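Local coordinates for protein branched-chain-amino-acid aminotransferase (Pseudomonas sp. UW4, PDB 6JIF) that probably transfers amino groups between branched-chain amino acids and 2-oxo acids, using pyridoxal-5'-phosphate as its cofactor, at residues K237-G242 / P261-G266; N245-T250 / P332-L337; K254-N259 / G287-D292. All coordinates share one frame; numbering follows the deposited sequence.

Contact 1: K237-G242 / P261-G266. With PLP (pyridoxal-5'-phosphate), chain D.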
# COMPACT_ATOMS: atom_id res chain seq x y z
N LYS B 237 -7.37 18.70 11.64
CA LYS B 237 -7.42 19.44 10.37
C LYS B 237 -7.87 18.53 9.24
O LYS B 237 -7.43 17.39 9.15
CB LYS B 237 -6.02 20.04 10.05
CG LYS B 237 -5.60 21.16 10.97
CD LYS B 237 -4.07 21.47 10.88
CE LYS B 237 -3.25 20.32 11.41
NZ LYS B 237 -1.80 20.68 11.72
N ILE B 238 -8.75 19.01 8.36
CA ILE B 238 -9.18 18.21 7.21
C ILE B 238 -8.04 18.03 6.22
O ILE B 238 -7.33 18.99 5.90
CB ILE B 238 -10.37 18.90 6.52
CG1 ILE B 238 -11.55 18.90 7.48
CG2 ILE B 238 -10.75 18.19 5.18
CD1 ILE B 238 -12.76 19.70 6.97
N GLU B 239 -7.89 16.82 5.72
CA GLU B 239 -6.91 16.53 4.67
C GLU B 239 -7.54 16.05 3.37
O GLU B 239 -7.18 16.57 2.32
CB GLU B 239 -5.92 15.50 5.16
CG GLU B 239 -5.10 16.01 6.32
CD GLU B 239 -3.61 15.68 6.16
OE1 GLU B 239 -3.31 14.64 5.52
OE2 GLU B 239 -2.77 16.47 6.67
N GLU B 240 -8.47 15.08 3.41
CA GLU B 240 -8.98 14.51 2.17
C GLU B 240 -10.43 14.10 2.36
O GLU B 240 -10.83 13.69 3.44
CB GLU B 240 -8.23 13.26 1.67
CG GLU B 240 -6.75 13.44 1.41
CD GLU B 240 -6.48 14.04 0.05
OE1 GLU B 240 -7.45 14.40 -0.67
OE2 GLU B 240 -5.29 14.12 -0.31
N VAL B 241 -11.18 14.12 1.25
CA VAL B 241 -12.60 13.70 1.28
C VAL B 241 -12.65 12.44 0.44
O VAL B 241 -12.63 12.53 -0.80
CB VAL B 241 -13.52 14.79 0.73
CG1 VAL B 241 -15.03 14.34 0.73
CG2 VAL B 241 -13.35 16.10 1.50
N GLY B 242 -12.63 11.28 1.07
CA GLY B 242 -12.58 10.03 0.31
C GLY B 242 -11.28 10.01 -0.49
O GLY B 242 -10.20 10.21 0.07
N PRO B 261 2.05 17.99 4.17
CA PRO B 261 2.90 17.00 3.46
C PRO B 261 2.18 15.70 3.10
O PRO B 261 2.67 14.99 2.21
CB PRO B 261 4.05 16.75 4.43
CG PRO B 261 4.11 18.00 5.34
CD PRO B 261 2.64 18.45 5.43
N SER B 262 1.02 15.39 3.72
CA SER B 262 0.32 14.13 3.47
C SER B 262 -0.90 14.26 2.57
O SER B 262 -1.46 13.23 2.17
CB SER B 262 -0.06 13.45 4.79
OG SER B 262 -0.80 14.35 5.61
N VAL B 263 -1.29 15.48 2.18
CA VAL B 263 -2.36 15.67 1.20
C VAL B 263 -1.89 15.30 -0.21
O VAL B 263 -0.83 15.72 -0.68
CB VAL B 263 -2.85 17.13 1.25
CG1 VAL B 263 -3.87 17.45 0.15
CG2 VAL B 263 -3.47 17.47 2.61
N LEU B 264 -2.75 14.60 -0.95
CA LEU B 264 -2.46 14.29 -2.35
C LEU B 264 -2.64 15.53 -3.21
O LEU B 264 -3.72 16.13 -3.22
CB LEU B 264 -3.40 13.17 -2.81
CG LEU B 264 -3.08 12.39 -4.10
CD1 LEU B 264 -3.32 13.25 -5.29
CD2 LEU B 264 -1.68 11.82 -4.21
N PRO B 265 -1.61 15.97 -3.93
CA PRO B 265 -1.74 17.22 -4.70
C PRO B 265 -2.54 17.00 -5.98
O PRO B 265 -1.99 16.54 -6.98
CB PRO B 265 -0.28 17.62 -5.01
CG PRO B 265 0.50 16.37 -4.76
CD PRO B 265 -0.21 15.54 -3.79
N GLY B 266 -3.84 17.24 -5.93
CA GLY B 266 -4.69 16.88 -7.05
C GLY B 266 -4.57 17.85 -8.20
O GLY B 266 -4.31 19.05 -8.00
N1 PLP D . -7.18 13.06 -3.13
C2 PLP D . -6.73 11.77 -3.14
C2A PLP D . -6.47 11.14 -1.81
C3 PLP D . -6.46 11.12 -4.34
O3 PLP D . -5.95 9.85 -4.33
C4 PLP D . -6.72 11.78 -5.57
C4A PLP D . -6.27 11.20 -6.90
C5 PLP D . -7.21 13.10 -5.50
C6 PLP D . -7.41 13.70 -4.29
C5A PLP D . -7.61 13.92 -6.68
O4P PLP D . -6.58 14.02 -7.59
P PLP D . -6.92 14.46 -9.09
O1P PLP D . -7.67 15.77 -9.07
O2P PLP D . -5.52 14.65 -9.68
O3P PLP D . -7.76 13.41 -9.80
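Ser-262 and Glu-239 meet first. The serine hydroxyl, set between its backbone N and carbonyl carbon (chi1 54°), donates through OG to Glu-239 OE1 over a short 2.5 Å and uses the syn lone pair of that oxygen. The other carboxylate oxygen, OE2, is bonded to Ser-260, so two serines fix the rotation of this buried acid.

At Val-263 the two methyls divide their partners. CG2 lies 4.0 Å from Glu-239 CD and also rests on the backbone O of that residue, whereas CG1 comes 3.6 Å from Glu-240 OE2. The valine thus sits as an apolar wedge among the two carboxylates. Glu-239 and Glu-240 together face Tyr-229 in a classic beta bulge, which is consistent with both acids reaching the same loop.

Leu-264 is gripped through its backbone: its N-H points to Glu-240 OE2 at 2.7 Å, fairly straight (158°) and nearly in line with the C-O bond. That bond holds the carboxylate so that its second oxygen, Glu-240 OE1, stands 2.8 Å from PLP N1. With CG swung opposite its own N (chi1 -164°), the leucine side chain lies over one face of the pyridine ring, Leu-264 CG being 3.6 Å from PLP C3 and CD1 reaching on toward C4.

After Pro-265, Gly-266 takes the N-cap position of helix 267-278. Gly-266 CA approaches PLP O4P to 3.5 Å, where a side chain would clash with the ester oxygen. Ile-267 N and Thr-268 OG1 bind the cofactor from the start of that helix. A glutamate at the pyridine nitrogen, a leucine over the ring and a helix N-terminus at the phosphate are features of the cofactor site of fold-type IV aminotransferases.

Contact 2: N245-T250 / P332-L337. With PLP (pyridoxal-5'-phosphate), chain D.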
# COMPACT_ATOMS: atom_id res chain seq x y z
N ASN B 245 -9.88 15.92 -3.17
CA ASN B 245 -9.44 17.00 -2.30
C ASN B 245 -10.63 17.77 -1.76
O ASN B 245 -11.71 17.78 -2.37
CB ASN B 245 -8.53 17.96 -3.04
CG ASN B 245 -7.20 17.32 -3.38
OD1 ASN B 245 -6.84 17.22 -4.54
ND2 ASN B 245 -6.53 16.82 -2.37
N PHE B 246 -10.44 18.41 -0.59
CA PHE B 246 -11.47 19.25 0.03
C PHE B 246 -11.29 20.69 -0.42
O PHE B 246 -10.17 21.16 -0.57
CB PHE B 246 -11.37 19.19 1.56
CG PHE B 246 -12.33 20.10 2.29
CD1 PHE B 246 -13.63 19.67 2.58
CD2 PHE B 246 -11.94 21.37 2.70
CE1 PHE B 246 -14.55 20.50 3.24
CE2 PHE B 246 -12.86 22.21 3.41
CZ PHE B 246 -14.15 21.78 3.65
N PHE B 247 -12.39 21.40 -0.62
CA PHE B 247 -12.30 22.85 -0.64
C PHE B 247 -13.50 23.42 0.13
O PHE B 247 -14.57 22.80 0.20
CB PHE B 247 -12.19 23.41 -2.07
CG PHE B 247 -13.43 23.24 -2.88
CD1 PHE B 247 -14.48 24.17 -2.80
CD2 PHE B 247 -13.60 22.13 -3.69
CE1 PHE B 247 -15.65 23.99 -3.55
CE2 PHE B 247 -14.78 21.93 -4.41
CZ PHE B 247 -15.81 22.87 -4.34
N GLY B 248 -13.27 24.56 0.76
CA GLY B 248 -14.34 25.34 1.37
C GLY B 248 -14.36 26.72 0.74
O GLY B 248 -13.34 27.22 0.29
N ILE B 249 -15.53 27.34 0.72
CA ILE B 249 -15.71 28.71 0.24
C ILE B 249 -16.08 29.55 1.44
O ILE B 249 -17.11 29.29 2.05
CB ILE B 249 -16.82 28.82 -0.81
CG1 ILE B 249 -16.58 27.87 -1.98
CG2 ILE B 249 -16.98 30.30 -1.25
CD1 ILE B 249 -15.27 28.12 -2.74
N THR B 250 -15.23 30.50 1.84
CA THR B 250 -15.49 31.29 3.03
C THR B 250 -16.62 32.29 2.82
O THR B 250 -17.04 32.58 1.70
CB THR B 250 -14.27 32.08 3.48
OG1 THR B 250 -13.97 33.04 2.46
CG2 THR B 250 -13.13 31.15 3.69
N PRO B 332 -23.98 28.72 -5.08
CA PRO B 332 -23.70 29.37 -6.37
C PRO B 332 -22.22 29.42 -6.73
O PRO B 332 -21.88 29.41 -7.93
CB PRO B 332 -24.27 30.78 -6.19
CG PRO B 332 -24.21 31.02 -4.71
CD PRO B 332 -24.52 29.67 -4.09
N VAL B 333 -21.35 29.53 -5.72
CA VAL B 333 -19.92 29.59 -6.04
C VAL B 333 -19.48 28.25 -6.60
O VAL B 333 -18.72 28.20 -7.57
CB VAL B 333 -19.08 30.00 -4.82
CG1 VAL B 333 -17.56 29.96 -5.22
CG2 VAL B 333 -19.52 31.37 -4.34
N THR B 334 -19.91 27.15 -5.96
CA THR B 334 -19.60 25.82 -6.46
C THR B 334 -20.13 25.63 -7.87
O THR B 334 -19.43 25.07 -8.72
CB THR B 334 -20.20 24.75 -5.51
OG1 THR B 334 -19.57 24.84 -4.22
CG2 THR B 334 -19.98 23.32 -6.06
N GLN B 335 -21.33 26.15 -8.14
CA GLN B 335 -21.88 26.00 -9.47
C GLN B 335 -20.99 26.73 -10.47
O GLN B 335 -20.69 26.20 -11.52
CB GLN B 335 -23.32 26.52 -9.53
CG GLN B 335 -24.23 25.55 -8.80
CD GLN B 335 -25.71 25.73 -9.08
OE1 GLN B 335 -26.41 26.46 -8.37
NE2 GLN B 335 -26.19 25.05 -10.11
N LYS B 336 -20.52 27.93 -10.10
CA LYS B 336 -19.69 28.73 -11.00
C LYS B 336 -18.35 28.05 -11.28
O LYS B 336 -17.90 28.01 -12.43
CB LYS B 336 -19.51 30.13 -10.40
CG LYS B 336 -18.66 31.10 -11.23
CD LYS B 336 -18.59 32.51 -10.59
CE LYS B 336 -17.92 32.49 -9.19
NZ LYS B 336 -17.78 33.87 -8.58
N LEU B 337 -17.73 27.49 -10.24
CA LEU B 337 -16.49 26.72 -10.41
C LEU B 337 -16.72 25.50 -11.31
O LEU B 337 -15.90 25.17 -12.16
CB LEU B 337 -15.97 26.26 -9.05
CG LEU B 337 -15.37 27.35 -8.17
CD1 LEU B 337 -15.26 26.87 -6.71
CD2 LEU B 337 -13.98 27.74 -8.67
N1 PLP D . -7.18 13.06 -3.13
C2 PLP D . -6.73 11.77 -3.14
C2A PLP D . -6.47 11.14 -1.81
C3 PLP D . -6.46 11.12 -4.34
O3 PLP D . -5.95 9.85 -4.33
C4 PLP D . -6.72 11.78 -5.57
C4A PLP D . -6.27 11.20 -6.90
C5 PLP D . -7.21 13.10 -5.50
C6 PLP D . -7.41 13.70 -4.29
C5A PLP D . -7.61 13.92 -6.68
O4P PLP D . -6.58 14.02 -7.59
P PLP D . -6.92 14.46 -9.09
O1P PLP D . -7.67 15.77 -9.07
O2P PLP D . -5.52 14.65 -9.68
O3P PLP D . -7.76 13.41 -9.80
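Ile-249 and Val-333 meet tip to tip and form the tight end of the contact. The isoleucine presents both branches: its CD1 comes within 3.8 Å of Val-333 CG1, while its CG2 lies 4.0 Å from the same methyl and close to Val-333 CG2 as well. A chi1 of -55° places CG1 of Ile-249 opposite the carbonyl carbon, with CD1 folded forward so that it also reaches Leu-337 CD1 at 4.2 Å.

Contact is looser at Phe-247. Its CE1 edge faces Thr-334 OG1 at 4.1 Å, close to the ring plane, and Leu-337 CD1 approaches obliquely at 4.3 Å. The threonine hydroxyl is occupied elsewhere, by Glu-299, whose other carboxylate oxygen takes the N-H of Val-333. On the far flank of the helix Pro-332 and Gln-335 are exposed to solvent and do not meet the strand.

The strand's other end has a different role. Asn-245 sits beside C6 of the pyridine, OD1 being 3.6 Å from PLP C6, and its ND2 is hydrogen-bonded to Leu-264 O. Replacement of this residue by an alanine is likely to leave Leu-264 O without the amide donor and to open a gap beside C6 of the cofactor.

The axes of strand 245-250 and helix segment 332-337 approach to 9.9 Å, their N-to-C directions 126° apart, and Ile-309, Phe-255 and Leu-280 also pack on Leu-337. This is a helix packed on one face of the mixed sheet, consistent with the large C-terminal domain of fold-type IV aminotransferases.

Contact 3: K254-N259 / G287-D292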
# COMPACT_ATOMS: atom_id res chain seq x y z
N LYS B 254 -13.48 33.31 -0.30
CA LYS B 254 -12.16 32.76 -0.60
C LYS B 254 -12.28 31.27 -0.81
O LYS B 254 -13.04 30.60 -0.09
CB LYS B 254 -11.18 33.04 0.54
CG LYS B 254 -11.03 34.52 0.83
CD LYS B 254 -9.98 34.78 1.87
CE LYS B 254 -9.93 36.29 2.18
NZ LYS B 254 -9.14 36.51 3.40
N PHE B 255 -11.49 30.74 -1.77
CA PHE B 255 -11.43 29.30 -2.04
C PHE B 255 -10.32 28.75 -1.15
O PHE B 255 -9.16 29.16 -1.29
CB PHE B 255 -11.15 29.07 -3.52
CG PHE B 255 -11.01 27.62 -3.94
CD1 PHE B 255 -9.79 26.94 -3.74
CD2 PHE B 255 -12.06 26.94 -4.55
CE1 PHE B 255 -9.63 25.61 -4.16
CE2 PHE B 255 -11.93 25.62 -4.97
CZ PHE B 255 -10.70 24.95 -4.78
N VAL B 256 -10.68 27.90 -0.18
CA VAL B 256 -9.71 27.43 0.83
C VAL B 256 -9.50 25.93 0.66
O VAL B 256 -10.46 25.16 0.59
CB VAL B 256 -10.18 27.77 2.25
CG1 VAL B 256 -9.16 27.34 3.25
CG2 VAL B 256 -10.42 29.28 2.33
N THR B 257 -8.24 25.50 0.61
CA THR B 257 -8.01 24.07 0.50
C THR B 257 -6.81 23.65 1.37
O THR B 257 -5.88 24.45 1.58
CB THR B 257 -7.85 23.69 -1.00
OG1 THR B 257 -7.87 22.26 -1.15
CG2 THR B 257 -6.54 24.27 -1.58
N PRO B 258 -6.83 22.43 1.94
CA PRO B 258 -5.74 22.01 2.83
C PRO B 258 -4.39 21.94 2.16
O PRO B 258 -4.26 21.62 0.98
CB PRO B 258 -6.18 20.59 3.28
CG PRO B 258 -7.74 20.67 3.27
CD PRO B 258 -7.97 21.50 1.98
N ASN B 259 -3.36 22.22 2.97
CA ASN B 259 -1.97 22.13 2.55
C ASN B 259 -1.24 21.38 3.66
O ASN B 259 -1.30 21.79 4.82
CB ASN B 259 -1.41 23.55 2.38
CG ASN B 259 0.02 23.56 1.91
OD1 ASN B 259 0.48 22.61 1.32
ND2 ASN B 259 0.69 24.66 2.12
N GLY B 287 -3.97 26.19 3.23
CA GLY B 287 -3.49 26.25 4.60
C GLY B 287 -4.16 25.24 5.52
O GLY B 287 -4.53 24.16 5.06
N ASP B 288 -4.33 25.57 6.79
CA ASP B 288 -4.90 24.64 7.78
C ASP B 288 -6.41 24.85 7.82
O ASP B 288 -6.88 25.98 8.02
CB ASP B 288 -4.33 24.89 9.17
CG ASP B 288 -2.88 24.47 9.30
OD1 ASP B 288 -2.42 23.63 8.49
OD2 ASP B 288 -2.22 24.95 10.26
N VAL B 289 -7.15 23.77 7.63
CA VAL B 289 -8.61 23.77 7.65
C VAL B 289 -9.03 23.02 8.92
O VAL B 289 -9.05 21.78 8.96
CB VAL B 289 -9.18 23.13 6.37
CG1 VAL B 289 -10.72 23.09 6.41
CG2 VAL B 289 -8.76 23.94 5.02
N PHE B 290 -9.34 23.75 9.98
CA PHE B 290 -9.67 23.11 11.25
C PHE B 290 -11.06 22.48 11.27
O PHE B 290 -12.06 23.09 10.87
CB PHE B 290 -9.51 24.15 12.36
CG PHE B 290 -8.06 24.48 12.62
CD1 PHE B 290 -7.25 23.58 13.33
CD2 PHE B 290 -7.51 25.66 12.19
CE1 PHE B 290 -5.89 23.88 13.57
CE2 PHE B 290 -6.14 25.97 12.41
CZ PHE B 290 -5.35 25.09 13.11
N ILE B 291 -11.14 21.27 11.83
CA ILE B 291 -12.46 20.58 11.83
C ILE B 291 -13.41 21.19 12.86
O ILE B 291 -14.64 21.04 12.73
CB ILE B 291 -12.25 19.07 12.06
CG1 ILE B 291 -13.55 18.28 11.83
CG2 ILE B 291 -11.71 18.81 13.50
CD1 ILE B 291 -14.24 18.52 10.49
N ASP B 292 -12.89 21.91 13.87
CA ASP B 292 -13.72 22.62 14.84
C ASP B 292 -14.17 24.00 14.31
O ASP B 292 -14.88 24.73 15.01
CB ASP B 292 -12.99 22.78 16.18
CG ASP B 292 -11.58 23.47 16.04
OD1 ASP B 292 -10.65 22.85 15.40
OD2 ASP B 292 -11.40 24.61 16.61
O HOH W 1 -3.08 21.45 6.90
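Val-289 packs against Val-256 and Pro-258, and its side chain can be followed outward. The CB of Val-289 is directed toward segment 254-259 and touches nothing closely there itself. CG1, opposite the backbone N (chi1 178°), turns to the ring of Phe-246 on the neighbouring strand 245-250. CG2, opposite the carbonyl carbon, does all the touching between the two segments: it lies 3.8 Å from Pro-258 CG, with the neighbouring CD of the proline ring slightly farther, and 3.9 Å from Val-256 CG1. One methyl thus fills the groove between a valine and a proline two positions apart, and it also passes near the intervening carbonyl carbon of Thr-257. The backbone of Val-289 is hydrogen-bonded to Ile-238.

Gly-287 brings the chains together by backbone. Its N-H goes to Thr-257 O at 3.1 Å (152°), and its O accepts from Asn-259 N at the same distance but with a more bent geometry (141°). The two bonds bracket Pro-258 in a parallel bridge, and the CA-H of the proline adds a contact to Gly-287 O at 3.3 Å. The bridge to Gly-287 makes no use of the N of Pro-258, so a proline does not interrupt it.

Toward the surface a water joins the segments. It donates to both Asn-259 O and Asp-288 OD1, at 2.8 Å from each, spanning two acceptors that could not bond to each other. The side chain of Thr-257 points away from segment 287-292, and its OG1 is hydrogen-bonded to Phe-246 O. Backbone bonds therefore fix the parallel register where strand 284-287 ends, one methyl of the buried Val-289 supplies the apolar contact, and at the exposed rim a single water bridges two oxygens that both accept.

Overall arrangement
Contacts 1 and 2 are buried, whereas contact 3 runs from the interior to the surface. All three reach the same mixed sheet. Strand 245-250 links contact 2 to both others: Val-241 of contact 1 packs on Phe-246, and Gly-248 pairs with Val-256 of contact 3. Contacts 1 and 3 join through Ile-238 N and Val-289 O. Chemistry follows place. Beside the cofactor, contact 1 depends on carboxylates with dedicated donors; under the outer helix, contact 2 is apolar between its segments; at the sheet margin, contact 3 combines backbone pairing with water. PLP is touched by contacts 1 and 2, while the side chain of Thr-257 in contact 3 stays about 9 Å from it.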